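Local coordinates for putative sugar ABC transporter, substrate-binding protein (Clostridium phytofermentans, PDB 4WZZ) that binds L-rhamnose in a cleft between two lobes and probably delivers the sugar to an ABC transporter for uptake, at residues A[177-188]-A[211-222]; A[301-312]-A[326-334]. All coordinates share one frame; numbering follows the deposited sequence.

Contact 1: residues A[177-188]-A[211-222]. With RAM (alpha-L-rhamnopyranose), chain B.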
loop_
_atom_site.group_PDB
_atom_site.type_symbol
_atom_site.label_atom_id
_atom_site.label_comp_id
_atom_site.label_asym_id
_atom_site.label_seq_id
_atom_site.Cartn_x
_atom_site.Cartn_y
_atom_site.Cartn_z
ATOM N N GLY A 177 -26.497 -2.896 2.634
ATOM C CA GLY A 177 -26.587 -3.527 3.933
ATOM C C GLY A 177 -26.553 -5.046 3.922
ATOM O O GLY A 177 -26.515 -5.667 4.977
ATOM N N SER A 178 -26.589 -5.642 2.733
ATOM C CA SER A 178 -26.601 -7.100 2.595
ATOM C C SER A 178 -26.091 -7.493 1.226
ATOM O O SER A 178 -26.060 -6.684 0.303
ATOM C CB SER A 178 -28.015 -7.642 2.739
ATOM O OG SER A 178 -28.829 -7.131 1.708
ATOM N N GLY A 179 -25.717 -8.750 1.096
ATOM C CA GLY A 179 -25.344 -9.278 -0.203
ATOM C C GLY A 179 -23.948 -9.836 -0.275
ATOM O O GLY A 179 -23.163 -9.741 0.676
ATOM N N ASP A 180 -23.641 -10.392 -1.443
ATOM C CA ASP A 180 -22.360 -11.022 -1.682
ATOM C C ASP A 180 -21.332 -9.995 -2.105
ATOM O O ASP A 180 -21.647 -9.014 -2.796
ATOM C CB ASP A 180 -22.482 -12.058 -2.786
ATOM C CG ASP A 180 -23.344 -13.244 -2.411
ATOM O OD1 ASP A 180 -23.493 -13.579 -1.217
ATOM O OD2 ASP A 180 -23.869 -13.856 -3.349
ATOM N N TRP A 181 -20.090 -10.198 -1.676
ATOM C CA TRP A 181 -19.010 -9.345 -2.112
ATOM C C TRP A 181 -17.750 -10.190 -2.237
ATOM O O TRP A 181 -17.694 -11.332 -1.773
ATOM C CB TRP A 181 -18.822 -8.153 -1.173
ATOM C CG TRP A 181 -18.397 -8.501 0.230
ATOM C CD1 TRP A 181 -19.172 -9.028 1.220
ATOM C CD2 TRP A 181 -17.092 -8.342 0.779
ATOM N NE1 TRP A 181 -18.423 -9.189 2.363
ATOM C CE2 TRP A 181 -17.148 -8.760 2.121
ATOM C CE3 TRP A 181 -15.887 -7.852 0.273
ATOM C CZ2 TRP A 181 -16.026 -8.744 2.953
ATOM C CZ3 TRP A 181 -14.795 -7.802 1.102
ATOM C CH2 TRP A 181 -14.868 -8.258 2.430
ATOM N N ALA A 182 -16.766 -9.647 -2.936
ATOM C CA ALA A 182 -15.518 -10.350 -3.173
ATOM C C ALA A 182 -14.337 -9.401 -3.044
ATOM O O ALA A 182 -14.475 -8.196 -3.210
ATOM C CB ALA A 182 -15.515 -10.994 -4.563
ATOM N N VAL A 183 -13.175 -9.967 -2.725
ATOM C CA VAL A 183 -11.934 -9.209 -2.727
ATOM C C VAL A 183 -11.133 -9.521 -3.980
ATOM O O VAL A 183 -10.919 -10.688 -4.324
ATOM C CB VAL A 183 -11.056 -9.574 -1.536
ATOM C CG1 VAL A 183 -9.690 -8.910 -1.661
ATOM C CG2 VAL A 183 -11.784 -9.209 -0.218
ATOM N N LEU A 184 -10.694 -8.468 -4.656
ATOM C CA LEU A 184 -9.710 -8.587 -5.723
ATOM C C LEU A 184 -8.435 -7.999 -5.150
ATOM O O LEU A 184 -8.306 -6.776 -4.995
ATOM C CB LEU A 184 -10.130 -7.793 -6.964
ATOM C CG LEU A 184 -9.088 -7.714 -8.076
ATOM C CD1 LEU A 184 -8.795 -9.100 -8.616
ATOM C CD2 LEU A 184 -9.567 -6.786 -9.212
ATOM N N SER A 185 -7.522 -8.898 -4.791
ATOM C CA SER A 185 -6.267 -8.498 -4.164
ATOM C C SER A 185 -5.154 -8.345 -5.203
ATOM O O SER A 185 -5.385 -8.422 -6.428
ATOM C CB SER A 185 -5.870 -9.540 -3.122
ATOM O OG SER A 185 -4.851 -9.047 -2.286
ATOM N N ALA A 186 -3.944 -8.123 -4.705
ATOM C CA ALA A 186 -2.749 -8.063 -5.538
ATOM C C ALA A 186 -2.064 -9.442 -5.495
ATOM O O ALA A 186 -2.723 -10.449 -5.714
ATOM C CB ALA A 186 -1.818 -6.945 -5.046
ATOM N N ALA A 187 -0.758 -9.512 -5.230
ATOM C CA ALA A 187 -0.100 -10.812 -5.094
ATOM C C ALA A 187 -0.608 -11.508 -3.844
ATOM O O ALA A 187 -0.833 -10.861 -2.822
ATOM C CB ALA A 187 1.400 -10.650 -5.012
ATOM N N SER A 188 -0.744 -12.831 -3.909
ATOM C CA SER A 188 -1.200 -13.620 -2.775
ATOM C C SER A 188 -0.216 -13.603 -1.605
ATOM O O SER A 188 -0.575 -13.943 -0.487
ATOM C CB SER A 188 -1.460 -15.064 -3.218
ATOM O OG SER A 188 -0.242 -15.708 -3.586
ATOM N N LYS A 211 -25.316 -9.700 7.403
ATOM C CA LYS A 211 -26.026 -9.975 6.143
ATOM C C LYS A 211 -25.160 -9.868 4.903
ATOM O O LYS A 211 -25.653 -10.065 3.791
ATOM C CB LYS A 211 -27.214 -9.037 5.982
ATOM C CG LYS A 211 -28.280 -9.207 7.049
ATOM C CD LYS A 211 -29.063 -7.920 7.217
ATOM C CE LYS A 211 -30.450 -8.014 6.646
ATOM N NZ LYS A 211 -31.453 -8.389 7.684
ATOM N N LEU A 212 -23.878 -9.539 5.085
ATOM C CA LEU A 212 -22.905 -9.556 3.998
ATOM C C LEU A 212 -22.297 -10.942 3.906
ATOM O O LEU A 212 -22.170 -11.634 4.913
ATOM C CB LEU A 212 -21.801 -8.532 4.273
ATOM C CG LEU A 212 -22.218 -7.063 4.327
ATOM C CD1 LEU A 212 -21.035 -6.173 4.697
ATOM C CD2 LEU A 212 -22.786 -6.640 2.983
ATOM N N ASN A 213 -21.931 -11.361 2.702
ATOM C CA ASN A 213 -21.265 -12.640 2.519
ATOM C C ASN A 213 -20.044 -12.471 1.628
ATOM O O ASN A 213 -20.165 -12.126 0.457
ATOM C CB ASN A 213 -22.220 -13.655 1.920
ATOM C CG ASN A 213 -21.564 -15.013 1.705
ATOM O OD1 ASN A 213 -21.085 -15.650 2.654
ATOM N ND2 ASN A 213 -21.531 -15.459 0.459
ATOM N N LEU A 214 -18.869 -12.715 2.196
ATOM C CA LEU A 214 -17.619 -12.681 1.450
ATOM C C LEU A 214 -17.464 -13.984 0.677
ATOM O O LEU A 214 -17.357 -15.064 1.280
ATOM C CB LEU A 214 -16.437 -12.481 2.401
ATOM C CG LEU A 214 -15.064 -12.563 1.734
ATOM C CD1 LEU A 214 -14.903 -11.580 0.545
ATOM C CD2 LEU A 214 -13.978 -12.321 2.762
ATOM N N ILE A 215 -17.485 -13.905 -0.650
ATOM C CA ILE A 215 -17.415 -15.118 -1.471
ATOM C C ILE A 215 -16.009 -15.653 -1.605
ATOM O O ILE A 215 -15.825 -16.836 -1.856
ATOM C CB ILE A 215 -18.046 -14.935 -2.862
ATOM C CG1 ILE A 215 -17.196 -14.039 -3.742
ATOM C CG2 ILE A 215 -19.451 -14.396 -2.728
ATOM C CD1 ILE A 215 -17.793 -13.840 -5.133
ATOM N N GLY A 216 -15.018 -14.790 -1.440
ATOM C CA GLY A 216 -13.646 -15.215 -1.496
ATOM C C GLY A 216 -12.699 -14.144 -1.955
ATOM O O GLY A 216 -13.112 -13.010 -2.237
ATOM N N VAL A 217 -11.431 -14.530 -2.023
ATOM C CA VAL A 217 -10.340 -13.643 -2.384
ATOM C C VAL A 217 -9.719 -14.105 -3.692
ATOM O O VAL A 217 -9.325 -15.285 -3.833
ATOM C CB VAL A 217 -9.243 -13.617 -1.302
ATOM C CG1 VAL A 217 -8.131 -12.641 -1.708
ATOM C CG2 VAL A 217 -9.839 -13.248 0.050
ATOM N N TYR A 218 -9.618 -13.167 -4.628
ATOM C CA TYR A 218 -9.016 -13.389 -5.941
ATOM C C TYR A 218 -7.737 -12.572 -6.061
ATOM O O TYR A 218 -7.626 -11.523 -5.446
ATOM C CB TYR A 218 -9.982 -12.979 -7.052
ATOM C CG TYR A 218 -11.247 -13.824 -7.122
ATOM C CD1 TYR A 218 -12.220 -13.737 -6.133
ATOM C CD2 TYR A 218 -11.466 -14.697 -8.179
ATOM C CE1 TYR A 218 -13.381 -14.497 -6.192
ATOM C CE2 TYR A 218 -12.619 -15.464 -8.246
ATOM C CZ TYR A 218 -13.562 -15.369 -7.251
ATOM O OH TYR A 218 -14.702 -16.131 -7.335
ATOM N N TYR A 219 -6.762 -13.064 -6.821
ATOM C CA TYR A 219 -5.461 -12.383 -6.897
ATOM C C TYR A 219 -5.125 -11.883 -8.305
ATOM O O TYR A 219 -5.005 -12.659 -9.266
ATOM C CB TYR A 219 -4.371 -13.310 -6.370
ATOM C CG TYR A 219 -4.700 -13.838 -5.000
ATOM C CD1 TYR A 219 -4.452 -13.081 -3.877
ATOM C CD2 TYR A 219 -5.290 -15.095 -4.836
ATOM C CE1 TYR A 219 -4.751 -13.558 -2.616
ATOM C CE2 TYR A 219 -5.593 -15.564 -3.591
ATOM C CZ TYR A 219 -5.334 -14.787 -2.489
ATOM O OH TYR A 219 -5.628 -15.235 -1.222
ATOM N N GLY A 220 -4.954 -10.565 -8.409
ATOM C CA GLY A 220 -4.625 -9.921 -9.665
ATOM C C GLY A 220 -3.167 -9.536 -9.807
ATOM O O GLY A 220 -2.783 -8.989 -10.823
ATOM N N ASP A 221 -2.366 -9.818 -8.777
ATOM C CA ASP A 221 -0.891 -9.728 -8.835
ATOM C C ASP A 221 -0.335 -8.336 -9.096
ATOM O O ASP A 221 0.827 -8.184 -9.498
ATOM C CB ASP A 221 -0.349 -10.708 -9.868
ATOM C CG ASP A 221 -0.598 -12.149 -9.472
ATOM O OD1 ASP A 221 -1.029 -12.382 -8.333
ATOM O OD2 ASP A 221 -0.404 -13.043 -10.303
ATOM N N ASP A 222 -1.146 -7.307 -8.862
ATOM C CA ASP A 222 -0.733 -5.948 -9.183
ATOM C C ASP A 222 -0.393 -5.767 -10.673
ATOM O O ASP A 222 0.413 -4.907 -11.077
ATOM C CB ASP A 222 0.421 -5.492 -8.267
ATOM C CG ASP A 222 -0.068 -4.751 -7.048
ATOM O OD1 ASP A 222 -1.218 -4.199 -7.067
ATOM O OD2 ASP A 222 0.725 -4.672 -6.069
HETATM C C1 RAM B . -0.772 -1.188 -5.036
HETATM C C2 RAM B . 0.364 -1.857 -4.273
HETATM C C3 RAM B . 0.682 -1.146 -2.957
HETATM C C4 RAM B . -0.589 -0.866 -2.162
HETATM C C5 RAM B . -1.624 -0.165 -3.040
HETATM C C6 RAM B . -2.942 0.035 -2.308
HETATM O O1 RAM B . -0.320 0.018 -5.544
HETATM O O2 RAM B . -0.048 -3.171 -4.052
HETATM O O3 RAM B . 1.604 -1.971 -2.250
HETATM O O4 RAM B . -0.280 -0.068 -1.034
HETATM O O5 RAM B . -1.882 -0.909 -4.201
HETATM O O HOH W 1 -25.141 -6.698 7.322
HETATM O O HOH W 2 -4.059 -6.853 -8.490
HETATM O O HOH W 3 1.271 -7.024 -4.568
HETATM O O HOH W 4 -0.377 -14.092 -6.493
HETATM O O HOH W 5 -2.766 -15.614 0.733
#

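Contact 2: residues A[301-312]-A[326-334]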
loop_
_atom_site.group_PDB
_atom_site.type_symbol
_atom_site.label_atom_id
_atom_site.label_comp_id
_atom_site.label_asym_id
_atom_site.label_seq_id
_atom_site.Cartn_x
_atom_site.Cartn_y
_atom_site.Cartn_z
ATOM N N GLN A 301 4.055 11.282 0.079
ATOM C CA GLN A 301 4.391 11.515 1.470
ATOM C C GLN A 301 4.804 10.235 2.188
ATOM O O GLN A 301 5.655 10.284 3.097
ATOM C CB GLN A 301 3.224 12.195 2.194
ATOM C CG GLN A 301 3.000 13.615 1.698
ATOM C CD GLN A 301 1.872 14.335 2.405
ATOM O OE1 GLN A 301 0.873 13.737 2.761
ATOM N NE2 GLN A 301 2.017 15.641 2.571
ATOM N N LEU A 302 4.253 9.086 1.780
ATOM C CA LEU A 302 4.700 7.811 2.334
ATOM C C LEU A 302 6.182 7.681 2.007
ATOM O O LEU A 302 7.005 7.333 2.866
ATOM C CB LEU A 302 3.927 6.637 1.752
ATOM C CG LEU A 302 4.422 5.259 2.198
ATOM C CD1 LEU A 302 4.297 5.106 3.719
ATOM C CD2 LEU A 302 3.674 4.110 1.518
ATOM N N GLY A 303 6.526 7.987 0.762
ATOM C CA GLY A 303 7.921 7.955 0.355
ATOM C C GLY A 303 8.747 8.976 1.108
ATOM O O GLY A 303 9.868 8.671 1.537
ATOM N N ASN A 304 8.211 10.195 1.251
ATOM C CA ASN A 304 8.897 11.246 2.008
ATOM C C ASN A 304 9.246 10.756 3.411
ATOM O O ASN A 304 10.372 10.915 3.874
ATOM C CB ASN A 304 8.035 12.499 2.208
ATOM C CG ASN A 304 7.697 13.254 0.934
ATOM O OD1 ASN A 304 6.749 14.042 0.955
ATOM N ND2 ASN A 304 8.459 13.079 -0.142
ATOM N N LEU A 305 8.254 10.207 4.112
ATOM C CA LEU A 305 8.439 9.851 5.524
ATOM C C LEU A 305 9.432 8.710 5.641
ATOM O O LEU A 305 10.275 8.688 6.536
ATOM C CB LEU A 305 7.096 9.441 6.138
ATOM C CG LEU A 305 7.175 8.961 7.581
ATOM C CD1 LEU A 305 7.752 10.032 8.475
ATOM C CD2 LEU A 305 5.797 8.547 8.055
ATOM N N ALA A 306 9.331 7.747 4.733
ATOM C CA ALA A 306 10.279 6.644 4.712
ATOM C C ALA A 306 11.697 7.152 4.492
ATOM O O ALA A 306 12.657 6.603 5.068
ATOM C CB ALA A 306 9.897 5.629 3.640
ATOM N N ALA A 307 11.841 8.203 3.681
ATOM C CA ALA A 307 13.155 8.808 3.473
ATOM C C ALA A 307 13.645 9.499 4.748
ATOM O O ALA A 307 14.800 9.331 5.135
ATOM C CB ALA A 307 13.132 9.793 2.292
ATOM N N TYR A 308 12.786 10.273 5.406
ATOM C CA TYR A 308 13.206 10.919 6.652
ATOM C C TYR A 308 13.637 9.879 7.683
ATOM O O TYR A 308 14.636 10.062 8.405
ATOM C CB TYR A 308 12.104 11.814 7.220
ATOM C CG TYR A 308 11.892 13.084 6.435
ATOM C CD1 TYR A 308 12.913 14.012 6.294
ATOM C CD2 TYR A 308 10.662 13.365 5.837
ATOM C CE1 TYR A 308 12.727 15.180 5.580
ATOM C CE2 TYR A 308 10.465 14.530 5.128
ATOM C CZ TYR A 308 11.500 15.438 5.005
ATOM O OH TYR A 308 11.328 16.603 4.293
ATOM N N ALA A 309 12.889 8.781 7.764
ATOM C CA ALA A 309 13.182 7.729 8.729
ATOM C C ALA A 309 14.469 6.999 8.355
ATOM O O ALA A 309 15.276 6.646 9.229
ATOM C CB ALA A 309 12.006 6.746 8.840
ATOM N N SER A 310 14.687 6.808 7.054
ATOM C CA SER A 310 15.916 6.197 6.574
ATOM C C SER A 310 17.134 7.043 6.967
ATOM O O SER A 310 18.141 6.528 7.443
ATOM C CB SER A 310 15.887 6.087 5.049
ATOM O OG SER A 310 14.852 5.213 4.637
ATOM N N ILE A 311 17.044 8.348 6.732
ATOM C CA ILE A 311 18.137 9.251 7.085
ATOM C C ILE A 311 18.365 9.210 8.584
ATOM O O ILE A 311 19.508 9.275 9.041
ATOM C CB ILE A 311 17.857 10.687 6.649
ATOM C CG1 ILE A 311 17.800 10.763 5.116
ATOM C CG2 ILE A 311 18.966 11.631 7.156
ATOM C CD1 ILE A 311 17.255 12.066 4.578
ATOM N N SER A 312 17.278 9.090 9.349
ATOM C CA SER A 312 17.376 9.075 10.810
ATOM C C SER A 312 18.088 7.824 11.316
ATOM O O SER A 312 18.886 7.898 12.250
ATOM C CB SER A 312 15.997 9.213 11.442
ATOM O OG SER A 312 15.456 10.489 11.153
ATOM N N PHE A 326 10.926 11.226 16.342
ATOM C CA PHE A 326 11.665 12.148 15.508
ATOM C C PHE A 326 10.714 13.164 14.906
ATOM O O PHE A 326 9.512 12.928 14.791
ATOM C CB PHE A 326 12.466 11.413 14.426
ATOM C CG PHE A 326 11.624 10.640 13.458
ATOM C CD1 PHE A 326 11.002 9.457 13.844
ATOM C CD2 PHE A 326 11.469 11.086 12.155
ATOM C CE1 PHE A 326 10.218 8.737 12.936
ATOM C CE2 PHE A 326 10.683 10.373 11.245
ATOM C CZ PHE A 326 10.068 9.195 11.644
ATOM N N THR A 327 11.272 14.310 14.550
ATOM C CA THR A 327 10.516 15.389 13.959
ATOM C C THR A 327 11.131 15.662 12.596
ATOM O O THR A 327 12.332 15.870 12.483
ATOM C CB THR A 327 10.566 16.650 14.858
ATOM O OG1 THR A 327 10.029 16.335 16.152
ATOM C CG2 THR A 327 9.773 17.794 14.238
ATOM N N VAL A 328 10.308 15.619 11.560
ATOM C CA VAL A 328 10.782 15.880 10.212
ATOM C C VAL A 328 10.528 17.344 9.875
ATOM O O VAL A 328 9.632 17.964 10.454
ATOM C CB VAL A 328 10.106 14.937 9.194
ATOM C CG1 VAL A 328 10.329 13.496 9.607
ATOM C CG2 VAL A 328 8.617 15.229 9.068
ATOM N N PRO A 329 11.328 17.907 8.951
ATOM C CA PRO A 329 11.215 19.304 8.513
ATOM C C PRO A 329 9.808 19.642 8.067
ATOM O O PRO A 329 9.379 20.791 8.122
ATOM C CB PRO A 329 12.143 19.366 7.297
ATOM C CG PRO A 329 13.104 18.272 7.499
ATOM C CD PRO A 329 12.354 17.180 8.185
ATOM N N ASP A 330 9.096 18.623 7.617
ATOM C CA ASP A 330 7.795 18.792 7.005
ATOM C C ASP A 330 6.689 18.735 8.053
ATOM O O ASP A 330 6.267 17.650 8.452
ATOM C CB ASP A 330 7.611 17.672 5.985
ATOM C CG ASP A 330 6.411 17.872 5.117
ATOM O OD1 ASP A 330 5.489 18.594 5.560
ATOM O OD2 ASP A 330 6.391 17.294 4.002
ATOM N N LYS A 331 6.205 19.895 8.490
ATOM C CA LYS A 331 5.296 19.948 9.641
ATOM C C LYS A 331 3.852 19.571 9.306
ATOM O O LYS A 331 2.966 19.660 10.157
ATOM C CB LYS A 331 5.338 21.327 10.299
ATOM C CG LYS A 331 6.747 21.817 10.582
ATOM C CD LYS A 331 7.581 20.793 11.338
ATOM C CE LYS A 331 8.989 21.331 11.607
ATOM N NZ LYS A 331 9.833 20.384 12.391
ATOM N N THR A 332 3.615 19.141 8.071
ATOM C CA THR A 332 2.294 18.648 7.689
ATOM C C THR A 332 2.171 17.162 8.016
ATOM O O THR A 332 1.066 16.632 8.138
ATOM C CB THR A 332 2.018 18.862 6.197
ATOM O OG1 THR A 332 2.860 18.001 5.424
ATOM C CG2 THR A 332 2.282 20.305 5.813
ATOM N N LEU A 333 3.315 16.496 8.158
ATOM C CA LEU A 333 3.339 15.096 8.559
ATOM C C LEU A 333 3.309 14.988 10.081
ATOM O O LEU A 333 3.886 15.824 10.784
ATOM C CB LEU A 333 4.587 14.396 8.002
ATOM C CG LEU A 333 4.860 14.570 6.504
ATOM C CD1 LEU A 333 6.099 13.773 6.074
ATOM C CD2 LEU A 333 3.653 14.174 5.666
ATOM N N GLY A 334 2.612 13.974 10.580
ATOM C CA GLY A 334 2.605 13.663 11.996
ATOM C C GLY A 334 1.940 14.727 12.842
ATOM O O GLY A 334 0.989 15.383 12.417
HETATM O O HOH W 6 4.582 16.879 1.691
HETATM O O HOH W 7 9.184 16.508 2.883
#

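Contact 1: residues A[177-188]-A[211-222]
Strands 179-185 and 212-219 pair in parallel at one border of the four-stranded sheet, 212-219 being the outermost strand and 179-185 its inner neighbour. In the ladder of backbone hydrogen bonds the first is Gly179 N to Lys211 O, and the run goes on to Gly220 N on Ser185 O. It is interrupted by a beta bulge: Trp181 O receives Ile215 N almost straight (2.8 Å, 176° at the hydrogen), yet the next amide, Val183 N, goes to Gly216 O, so Val183 pairs with Val217.

Leu214 and Trp181 dominate the face turned to helix 160-174. Leu214 CD1 sits over the six-membered ring of Trp181, 3.6 Å from its centroid and 3° off the normal. With chi1 at 64°, the indole CG lies between the backbone N and the carbonyl carbon, which lays the ring over toward the edge strand. On the reverse face Asn213 ND2 donates to Asp180 OD1 at 3.2 Å, arriving from above the carboxylate plane. At the bulge Ile215 CG1 packs on Ala182 CB at 3.6 Å.

At the end of strand 212-219 the Tyr219 ring takes Ser188 CB over its centre, 3.7 Å from the centroid, with Ala186 O in plane at its edge. Ala186 CB meets the Asp222 carboxylate carbon CG at 3.4 Å. Asp222 OD2 accepts from rhamnose O2 at 2.6 Å and from a water that also takes Ala187 N; OD1 is held by Thr248. With helix 191-203 between them, the strands form a beta-alpha-beta crossover of a periplasmic-binding-protein lobe, whose C-terminal strand ends deliver Asp222 to the sugar pocket.

Contact 2: residues A[301-312]-A[326-334]
Val328 and Pro329 pack on one side of the ring of Tyr308, which belongs to helix 299-315. Val328 CB stands over one face of the phenol of Tyr308, 3.9 Å from the ring centroid, and Val328 CG1 presses on Tyr308 CB at 3.4 Å. Pro329 comes in on the same side of the ring, further out, head-on to the tyrosine side chain, its CD 3.3 Å from Tyr308 CE1.

Two turns earlier, Leu333 CD2 lies along the Gln301 side chain, 3.7 Å from Gln301 CD. Leu305 CD1 reaches Phe326 CZ at 4.0 Å; the CG of Leu305 is anti to the backbone N (chi1 176°), bringing the branch round to the ring.

No direct hydrogen bond joins the segments, so water does the polar work: Asp330 OD2 receives one water held by Gln301 NE2 and another that lies in the plane of the Tyr308 ring, 2.6 Å from Tyr308 OH. The other carboxylate oxygen, OD1, accepts both Thr332 OG1 and Thr332 N, the latter closing an Asx turn, which sets the rotation of the carboxylate and leaves OD2 turned to the two waters.

Farther out, Tyr51 meets Tyr308 edge-to-face, and helix 67-82 adds Val79 beside it. Strand 138-142 packs under Ala306 and Ala309, while strand 338-343 pairs with Phe326 and places Tyr339 against Leu305 and Leu333.

How the contacts relate
Along the chain contact 1 is complete before contact 2 begins, and the chain's middle lies between them, with their own centres 34 Å apart and nearest atoms about 12 Å apart. They share no sheet. Contact 1 forms one border of the parallel four-stranded sheet, whereas contact 2 packs helix 299-315 against the region around strand 325-327, at one border of the mixed eight-stranded sheet. These sheets are the cores of the two lobes of a periplasmic binding protein, with L-rhamnose between them. Contact 1 carries Asp222, which hydrogen-bonds the sugar; contact 2 stands farther off, the Gln301 side chain about 13 Å from the sugar, and packs the outer part of its lobe.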